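Local coordinates for protein ADP-dependent (S)-NAD(P)H-hydrate dehydratase (Streptococcus mutans, PDB 3BGK) that probably dehydrates the S form of hydrated NAD(P)H at the expense of ADP, as part of nicotinamide cofactor repair, at residues 75-80 with 128-133; 143-148 with 162-167; 276-281 with 303-308. All blocks are in the same frame, centred on the assembly; numbering follows the deposited sequence.

Contact 1 (75-80 with 128-133)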
loop_
_atom_site.group_PDB
_atom_site.type_symbol
_atom_site.label_atom_id
_atom_site.label_comp_id
_atom_site.label_asym_id
_atom_site.label_seq_id
_atom_site.Cartn_x
_atom_site.Cartn_y
_atom_site.Cartn_z
ATOM N N ILE A 75 -1.311 13.229 -3.927
ATOM C CA ILE A 75 -0.501 12.030 -3.754
ATOM C C ILE A 75 0.330 11.771 -5.008
ATOM O O ILE A 75 1.475 11.320 -4.916
ATOM C CB ILE A 75 -1.358 10.774 -3.433
ATOM C CG1 ILE A 75 -2.084 10.938 -2.092
ATOM C CG2 ILE A 75 -0.492 9.520 -3.415
ATOM C CD1 ILE A 75 -3.119 9.844 -1.786
HETATM N N MSE A 76 -0.237 12.063 -6.174
HETATM C CA MSE A 76 0.458 11.805 -7.437
HETATM C C MSE A 76 1.485 12.875 -7.756
HETATM O O MSE A 76 2.541 12.580 -8.316
HETATM C CB MSE A 76 -0.532 11.622 -8.580
HETATM C CG MSE A 76 -1.198 10.264 -8.550
HETATM SE SE MSE A 76 -2.509 10.014 -9.957
HETATM C CE MSE A 76 -3.834 11.373 -9.481
ATOM N N ALA A 77 1.188 14.114 -7.379
ATOM C CA ALA A 77 2.170 15.185 -7.474
ATOM C C ALA A 77 3.303 14.955 -6.466
ATOM O O ALA A 77 4.477 15.115 -6.799
ATOM C CB ALA A 77 1.512 16.530 -7.261
ATOM N N ALA A 78 2.948 14.555 -5.245
ATOM C CA ALA A 78 3.944 14.236 -4.224
ATOM C C ALA A 78 4.890 13.129 -4.687
ATOM O O ALA A 78 6.109 13.289 -4.628
ATOM C CB ALA A 78 3.276 13.858 -2.919
ATOM N N LEU A 79 4.318 12.016 -5.151
ATOM C CA LEU A 79 5.087 10.897 -5.691
ATOM C C LEU A 79 6.066 11.342 -6.769
ATOM O O LEU A 79 7.227 10.943 -6.752
ATOM C CB LEU A 79 4.161 9.805 -6.240
ATOM C CG LEU A 79 3.585 8.779 -5.258
ATOM C CD1 LEU A 79 2.550 7.898 -5.953
ATOM C CD2 LEU A 79 4.680 7.918 -4.630
ATOM N N ALA A 80 5.600 12.176 -7.696
ATOM C CA ALA A 80 6.459 12.672 -8.761
ATOM C C ALA A 80 7.571 13.568 -8.222
ATOM O O ALA A 80 8.721 13.474 -8.659
ATOM C CB ALA A 80 5.644 13.406 -9.806
ATOM N N VAL A 128 10.168 26.098 -2.854
ATOM C CA VAL A 128 9.206 25.995 -3.946
ATOM C C VAL A 128 7.838 25.647 -3.364
ATOM O O VAL A 128 7.723 24.736 -2.545
ATOM C CB VAL A 128 9.642 24.912 -4.968
ATOM C CG1 VAL A 128 8.519 24.593 -5.962
ATOM C CG2 VAL A 128 10.909 25.352 -5.707
ATOM N N VAL A 129 6.812 26.386 -3.771
ATOM C CA VAL A 129 5.452 26.102 -3.326
ATOM C C VAL A 129 4.578 25.724 -4.518
ATOM O O VAL A 129 4.347 26.536 -5.422
ATOM C CB VAL A 129 4.832 27.273 -2.511
ATOM C CG1 VAL A 129 3.367 26.981 -2.148
ATOM C CG2 VAL A 129 5.646 27.534 -1.244
ATOM N N LEU A 130 4.127 24.471 -4.530
ATOM C CA LEU A 130 3.226 23.993 -5.565
ATOM C C LEU A 130 1.811 23.941 -5.012
ATOM O O LEU A 130 1.463 23.063 -4.224
ATOM C CB LEU A 130 3.660 22.622 -6.111
ATOM C CG LEU A 130 2.678 21.810 -6.972
ATOM C CD1 LEU A 130 2.090 22.606 -8.150
ATOM C CD2 LEU A 130 3.339 20.540 -7.469
HETATM N N MSE A 131 0.993 24.887 -5.441
HETATM C CA MSE A 131 -0.376 24.945 -4.983
HETATM C C MSE A 131 -1.323 24.656 -6.138
HETATM O O MSE A 131 -1.153 25.186 -7.227
HETATM C CB MSE A 131 -0.645 26.315 -4.382
HETATM C CG MSE A 131 -2.011 26.481 -3.762
HETATM SE SE MSE A 131 -2.288 28.325 -3.195
HETATM C CE MSE A 131 -1.598 29.264 -4.761
ATOM N N GLY A 132 -2.302 23.788 -5.906
ATOM C CA GLY A 132 -3.385 23.623 -6.865
ATOM C C GLY A 132 -3.901 22.235 -7.190
ATOM O O GLY A 132 -5.105 22.076 -7.407
ATOM N N PRO A 133 -3.008 21.225 -7.263
ATOM C CA PRO A 133 -3.520 19.909 -7.662
ATOM C C PRO A 133 -4.491 19.344 -6.625
ATOM O O PRO A 133 -4.098 19.028 -5.502
ATOM C CB PRO A 133 -2.254 19.043 -7.794
ATOM C CG PRO A 133 -1.194 19.751 -7.034
ATOM C CD PRO A 133 -1.551 21.210 -7.012
#
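The methyl group of A77 points from its helix into the angle between L130 and P133. It is the one side chain of 75-80 that reaches 128-133, and it meets two apolar groups there. The closer is the proline ring. Its CG corner lies 4.2 Å from A77 CB, so the methyl meets the part of the ring remote from the backbone. On the other flank comes the tip of L130, where CD2 stands 4.4 Å from A77 CB. The other branch, CD1, stays farther from the methyl. CG of L130, anti to the backbone N (chi1 166°), continues the inward course of CB and carries the branched end off the strand. Seen from A77 CB, the two partners are about 65° apart. L130 CD2 and P133 CG are themselves 4.6 Å apart.

This is a helix lying on a parallel sheet, in a three-layer alpha/beta sandwich of the ribokinase-like type. Helix 71-83 links the neighbouring parallel strands 60-64 and 88-93, and A77 also packs on L63 of the first. Strand 128-131 runs next to 60-64 in the sheet interior. Past its end the chain turns through G132, whose phi is 138°, and brings P133 against A77. The contact is light and wholly apolar, with 74 Å² buried in all. The CA atoms of A77 and P133 are 7.4 Å apart. P133 also packs on D251 of helix 249-263, a residue predicted to bind the hydrated dinucleotide.

Contact 2 (143-148 with 162-167)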
loop_
_atom_site.group_PDB
_atom_site.type_symbol
_atom_site.label_atom_id
_atom_site.label_comp_id
_atom_site.label_asym_id
_atom_site.label_seq_id
_atom_site.Cartn_x
_atom_site.Cartn_y
_atom_site.Cartn_z
ATOM N N THR A 143 -9.535 30.317 1.381
ATOM C CA THR A 143 -8.868 30.735 2.617
ATOM C C THR A 143 -7.379 30.406 2.505
ATOM O O THR A 143 -6.522 31.257 2.763
ATOM C CB THR A 143 -9.503 30.056 3.865
ATOM O OG1 THR A 143 -10.837 30.546 4.050
ATOM C CG2 THR A 143 -8.698 30.340 5.133
ATOM N N THR A 144 -7.097 29.175 2.083
ATOM C CA THR A 144 -5.741 28.686 1.878
ATOM C C THR A 144 -5.000 29.428 0.780
ATOM O O THR A 144 -3.839 29.800 0.968
ATOM C CB THR A 144 -5.737 27.202 1.528
ATOM O OG1 THR A 144 -6.467 26.485 2.528
ATOM C CG2 THR A 144 -4.312 26.677 1.454
ATOM N N PHE A 145 -5.652 29.624 -0.365
ATOM C CA PHE A 145 -5.041 30.373 -1.457
ATOM C C PHE A 145 -4.507 31.692 -0.919
ATOM O O PHE A 145 -3.351 32.052 -1.165
ATOM C CB PHE A 145 -6.040 30.643 -2.582
ATOM C CG PHE A 145 -5.432 31.323 -3.778
ATOM C CD1 PHE A 145 -4.960 30.576 -4.853
ATOM C CD2 PHE A 145 -5.324 32.706 -3.828
ATOM C CE1 PHE A 145 -4.394 31.200 -5.959
ATOM C CE2 PHE A 145 -4.756 33.336 -4.923
ATOM C CZ PHE A 145 -4.294 32.586 -5.991
ATOM N N ASP A 146 -5.356 32.385 -0.159
ATOM C CA ASP A 146 -5.046 33.711 0.363
ATOM C C ASP A 146 -3.982 33.724 1.461
ATOM O O ASP A 146 -3.268 34.716 1.608
ATOM C CB ASP A 146 -6.325 34.426 0.815
ATOM C CG ASP A 146 -7.208 34.845 -0.355
ATOM O OD1 ASP A 146 -6.677 35.293 -1.397
ATOM O OD2 ASP A 146 -8.442 34.729 -0.229
ATOM N N VAL A 147 -3.875 32.634 2.221
ATOM C CA VAL A 147 -2.799 32.487 3.210
ATOM C C VAL A 147 -1.466 32.416 2.471
ATOM O O VAL A 147 -0.562 33.223 2.715
ATOM C CB VAL A 147 -2.981 31.232 4.115
ATOM C CG1 VAL A 147 -1.753 31.006 4.998
ATOM C CG2 VAL A 147 -4.220 31.371 4.978
ATOM N N VAL A 148 -1.380 31.459 1.547
ATOM C CA VAL A 148 -0.201 31.245 0.709
ATOM C C VAL A 148 0.185 32.528 -0.004
ATOM O O VAL A 148 1.327 32.960 0.091
ATOM C CB VAL A 148 -0.452 30.114 -0.320
ATOM C CG1 VAL A 148 0.699 30.008 -1.326
ATOM C CG2 VAL A 148 -0.677 28.802 0.398
ATOM N N GLY A 162 -3.841 23.585 -11.833
ATOM C CA GLY A 162 -5.238 23.181 -11.806
ATOM C C GLY A 162 -6.172 24.265 -11.324
ATOM O O GLY A 162 -6.103 25.391 -11.802
ATOM N N SER A 163 -7.010 23.927 -10.346
ATOM C CA SER A 163 -8.068 24.809 -9.846
ATOM C C SER A 163 -7.563 26.118 -9.234
ATOM O O SER A 163 -8.324 27.083 -9.113
ATOM C CB SER A 163 -8.963 24.069 -8.844
ATOM O OG SER A 163 -8.360 23.994 -7.562
ATOM N N ALA A 164 -6.288 26.150 -8.854
ATOM C CA ALA A 164 -5.686 27.375 -8.331
ATOM C C ALA A 164 -5.526 28.440 -9.421
ATOM O O ALA A 164 -5.372 29.615 -9.120
ATOM C CB ALA A 164 -4.359 27.077 -7.651
ATOM N N ILE A 165 -5.567 28.024 -10.684
ATOM C CA ILE A 165 -5.574 28.961 -11.803
ATOM C C ILE A 165 -6.891 29.736 -11.826
ATOM O O ILE A 165 -6.892 30.957 -12.004
ATOM C CB ILE A 165 -5.331 28.253 -13.158
ATOM C CG1 ILE A 165 -3.937 27.611 -13.204
ATOM C CG2 ILE A 165 -5.511 29.227 -14.318
ATOM C CD1 ILE A 165 -2.775 28.591 -13.361
ATOM N N ASN A 166 -8.004 29.023 -11.629
ATOM C CA ASN A 166 -9.324 29.647 -11.451
ATOM C C ASN A 166 -9.355 30.600 -10.255
ATOM O O ASN A 166 -9.975 31.662 -10.313
ATOM C CB ASN A 166 -10.414 28.591 -11.257
ATOM C CG ASN A 166 -10.358 27.482 -12.285
ATOM O OD1 ASN A 166 -10.166 27.726 -13.476
ATOM N ND2 ASN A 166 -10.544 26.251 -11.827
ATOM N N LEU A 167 -8.694 30.200 -9.171
ATOM C CA LEU A 167 -8.635 30.994 -7.946
ATOM C C LEU A 167 -7.812 32.256 -8.143
ATOM O O LEU A 167 -8.149 33.313 -7.610
ATOM C CB LEU A 167 -8.076 30.157 -6.791
ATOM C CG LEU A 167 -9.054 29.581 -5.763
ATOM C CD1 LEU A 167 -10.295 28.996 -6.409
ATOM C CD2 LEU A 167 -8.352 28.536 -4.906
#
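F145 and L167 carry the tight part of this contact. The phenyl ring reaches from helix 139-151 to helix 163-170, and L167 lies across one of its faces. L167 CB is 3.7 Å from F145 CD1. It makes an off-centre CH-pi contact, 4.2 Å from the ring centroid and 29° off the ring normal. The backbone carbon L167 C sits 4.1 Å above the plane of the F145 ring, toward its rim. The two side chains slide past each other in opposite directions, so the end of L167 runs back along the phenylalanine. Its CD2 comes within 3.9 Å of F145 CB. The first torsion of F145, chi1 -176°, extends the ring away from its own N.

Packing is thinner at A164. Its carbonyl O is 3.7 Å from F145 CE1 and approaches the ring obliquely. Its methyl CB is only in loose touch with the same carbon, at 4.5 Å. Toward solvent the character changes to polar. Partly exposed D146 holds its OD1 at the edge of the F145 ring, in the ring plane, and forms a long, weak ion pair with R171. N166, also partly exposed, has a weak hydrogen bond to E137. All three touching residues, by contrast, are buried.

The two helices follow successive parallel strands, 128-131 and 157-161, and helix 139-151 makes the beta-alpha-beta crossover between them. T144, V147 and V148 of helix 139-151 pack on helix 116-125. The F145 ring lies nearly parallel to that of W149, and helix 139-151 rests on strand 128-131, with F145 on M131 and V148 on V129 and M131.

Contact 3 (276-281 with 303-308)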
loop_
_atom_site.group_PDB
_atom_site.type_symbol
_atom_site.label_atom_id
_atom_site.label_comp_id
_atom_site.label_asym_id
_atom_site.label_seq_id
_atom_site.Cartn_x
_atom_site.Cartn_y
_atom_site.Cartn_z
ATOM N N VAL A 276 9.106 18.870 -18.254
ATOM C CA VAL A 276 8.026 18.585 -19.193
ATOM C C VAL A 276 8.436 17.535 -20.225
ATOM O O VAL A 276 7.643 16.640 -20.541
ATOM C CB VAL A 276 7.509 19.866 -19.885
ATOM C CG1 VAL A 276 6.443 19.541 -20.945
ATOM C CG2 VAL A 276 6.939 20.823 -18.852
ATOM N N PHE A 277 9.664 17.625 -20.734
ATOM C CA PHE A 277 10.139 16.641 -21.710
ATOM C C PHE A 277 10.209 15.242 -21.106
ATOM O O PHE A 277 9.722 14.281 -21.702
ATOM C CB PHE A 277 11.505 17.015 -22.305
ATOM C CG PHE A 277 12.137 15.900 -23.118
ATOM C CD1 PHE A 277 11.776 15.694 -24.448
ATOM C CD2 PHE A 277 13.072 15.038 -22.543
ATOM C CE1 PHE A 277 12.343 14.658 -25.192
ATOM C CE2 PHE A 277 13.640 14.001 -23.281
ATOM C CZ PHE A 277 13.272 13.813 -24.606
ATOM N N LEU A 278 10.823 15.135 -19.930
ATOM C CA LEU A 278 11.073 13.839 -19.314
ATOM C C LEU A 278 9.790 13.085 -18.959
ATOM O O LEU A 278 9.698 11.877 -19.141
ATOM C CB LEU A 278 11.980 13.998 -18.089
ATOM C CG LEU A 278 12.711 12.726 -17.662
ATOM C CD1 LEU A 278 13.611 12.223 -18.772
ATOM C CD2 LEU A 278 13.503 13.006 -16.417
ATOM N N HIS A 279 8.813 13.819 -18.449
ATOM C CA HIS A 279 7.471 13.317 -18.187
ATOM C C HIS A 279 6.942 12.512 -19.389
ATOM O O HIS A 279 6.628 11.320 -19.252
ATOM C CB HIS A 279 6.586 14.521 -17.843
ATOM C CG HIS A 279 5.126 14.218 -17.724
ATOM N ND1 HIS A 279 4.254 14.335 -18.786
ATOM C CD2 HIS A 279 4.374 13.855 -16.659
ATOM C CE1 HIS A 279 3.031 14.035 -18.385
ATOM N NE2 HIS A 279 3.077 13.751 -17.096
ATOM N N SER A 280 6.885 13.145 -20.563
ATOM C CA SER A 280 6.408 12.482 -21.793
ATOM C C SER A 280 7.381 11.448 -22.355
ATOM O O SER A 280 6.959 10.429 -22.921
ATOM C CB SER A 280 6.054 13.507 -22.876
ATOM O OG SER A 280 4.775 14.069 -22.638
ATOM N N TYR A 281 8.677 11.715 -22.209
ATOM C CA TYR A 281 9.716 10.789 -22.654
ATOM C C TYR A 281 9.605 9.449 -21.937
ATOM O O TYR A 281 9.743 8.400 -22.565
ATOM C CB TYR A 281 11.100 11.404 -22.441
ATOM C CG TYR A 281 12.265 10.478 -22.695
ATOM C CD1 TYR A 281 12.790 10.324 -23.971
ATOM C CD2 TYR A 281 12.859 9.778 -21.650
ATOM C CE1 TYR A 281 13.870 9.476 -24.208
ATOM C CE2 TYR A 281 13.929 8.935 -21.872
ATOM C CZ TYR A 281 14.433 8.790 -23.153
ATOM O OH TYR A 281 15.510 7.954 -23.374
ATOM N N THR A 303 13.736 8.287 -11.330
ATOM C CA THR A 303 15.180 8.321 -11.017
ATOM C C THR A 303 16.060 7.451 -11.892
ATOM O O THR A 303 17.184 7.834 -12.191
ATOM C CB THR A 303 15.559 8.025 -9.547
ATOM O OG1 THR A 303 14.687 7.040 -8.982
ATOM C CG2 THR A 303 15.533 9.283 -8.754
ATOM N N ARG A 304 15.566 6.281 -12.286
ATOM C CA ARG A 304 16.333 5.421 -13.186
ATOM C C ARG A 304 16.646 6.167 -14.484
ATOM O O ARG A 304 17.754 6.066 -15.013
ATOM C CB ARG A 304 15.601 4.107 -13.474
ATOM C CG ARG A 304 16.389 3.159 -14.366
ATOM C CD ARG A 304 15.597 1.906 -14.746
ATOM N NE ARG A 304 14.294 2.200 -15.353
ATOM C CZ ARG A 304 14.116 2.638 -16.600
ATOM N NH1 ARG A 304 15.159 2.866 -17.397
ATOM N NH2 ARG A 304 12.886 2.862 -17.050
ATOM N N VAL A 305 15.677 6.936 -14.971
ATOM C CA VAL A 305 15.823 7.659 -16.233
ATOM C C VAL A 305 16.621 8.952 -16.050
ATOM O O VAL A 305 17.443 9.291 -16.899
ATOM C CB VAL A 305 14.459 7.928 -16.905
ATOM C CG1 VAL A 305 14.640 8.687 -18.210
ATOM C CG2 VAL A 305 13.718 6.613 -17.157
HETATM N N MSE A 306 16.388 9.662 -14.949
HETATM C CA MSE A 306 17.198 10.832 -14.616
HETATM C C MSE A 306 18.664 10.435 -14.478
HETATM O O MSE A 306 19.546 11.152 -14.953
HETATM C CB MSE A 306 16.706 11.519 -13.341
HETATM C CG MSE A 306 15.398 12.259 -13.502
HETATM SE SE MSE A 306 14.868 13.290 -11.938
HETATM C CE MSE A 306 16.173 14.735 -12.068
ATOM N N LYS A 307 18.908 9.288 -13.840
ATOM C CA LYS A 307 20.247 8.704 -13.741
ATOM C C LYS A 307 20.892 8.508 -15.114
ATOM O O LYS A 307 22.053 8.870 -15.302
ATOM C CB LYS A 307 20.208 7.375 -12.988
ATOM C CG LYS A 307 21.556 6.688 -12.851
ATOM C CD LYS A 307 22.516 7.506 -12.006
ATOM C CE LYS A 307 23.932 6.963 -12.091
ATOM N NZ LYS A 307 24.849 7.736 -11.208
ATOM N N GLU A 308 20.135 7.934 -16.054
ATOM C CA GLU A 308 20.547 7.795 -17.457
ATOM C C GLU A 308 20.800 9.154 -18.114
ATOM O O GLU A 308 21.737 9.304 -18.899
ATOM C CB GLU A 308 19.483 7.056 -18.274
ATOM C CG GLU A 308 19.315 5.571 -17.992
ATOM C CD GLU A 308 18.304 4.908 -18.934
ATOM O OE1 GLU A 308 17.271 5.541 -19.253
ATOM O OE2 GLU A 308 18.538 3.753 -19.360
#
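The last two helices of the chain, 268-287 and 295-310, pack together here through L278 and Y281 on one and V305 and M306 on the other. Their short segments run at 119° to each other, with axes 11.2 Å apart at closest approach. That wide spacing is bridged by side chains alone.

V305 CG1 is shared by two partners. L278 CD1 lies 3.7 Å from V305 CG1, the two side chains sliding past each other in opposite directions. Y281 offers its ring edge: CE2 is 3.7 Å from V305 CG1, which sits near the ring plane. A fully extended chi1 of 180° at V305 turns this one methyl into the corner formed by L278 and Y281. The second methyl of L278 goes elsewhere. Its CD2 stands 3.6 Å from M306 CG, and these two side chains cross at about a right angle. L278 thus divides its fork between neighbouring residues of the last helix, one branch for each. M306, a selenomethionine here, bends at chi3 (72°) beyond that point.

Within its own helix Y281 packs back on F277, whose ring face carries Y281 CB at 3.7 Å above the plane. All four touching side chains are apolar where they meet, and the contact buries 155 Å².

L278 also packs on M256 and F260 of helix 249-263. V305 continues along helix 268-287 to I282 and Q285. The last helix also meets the third subunit of the tetramer: M306 packs on Y291 and T303 on V292 of that neighbouring chain.

Contacts 1 and 2, centres about 14 Å apart, meet at the end of strand 128-131, which belongs to contact 1. M131 CE meets F145 CE1 at 3.6 Å. Contact 1 is closest to the probable active site: the P133 side chain is about 4 Å from those of D251 and A73, both predicted to bind the hydrated dinucleotide. The A164 side chain is about 9 Å from G134, another such residue. The centre of contact 3 is about 17 Å from that of contact 1 and about 29 Å from that of contact 2. Contacts 2 and 3 lie on opposite sides of the chain's centre. The M306 side chain is about 10 Å from a bound potassium ion.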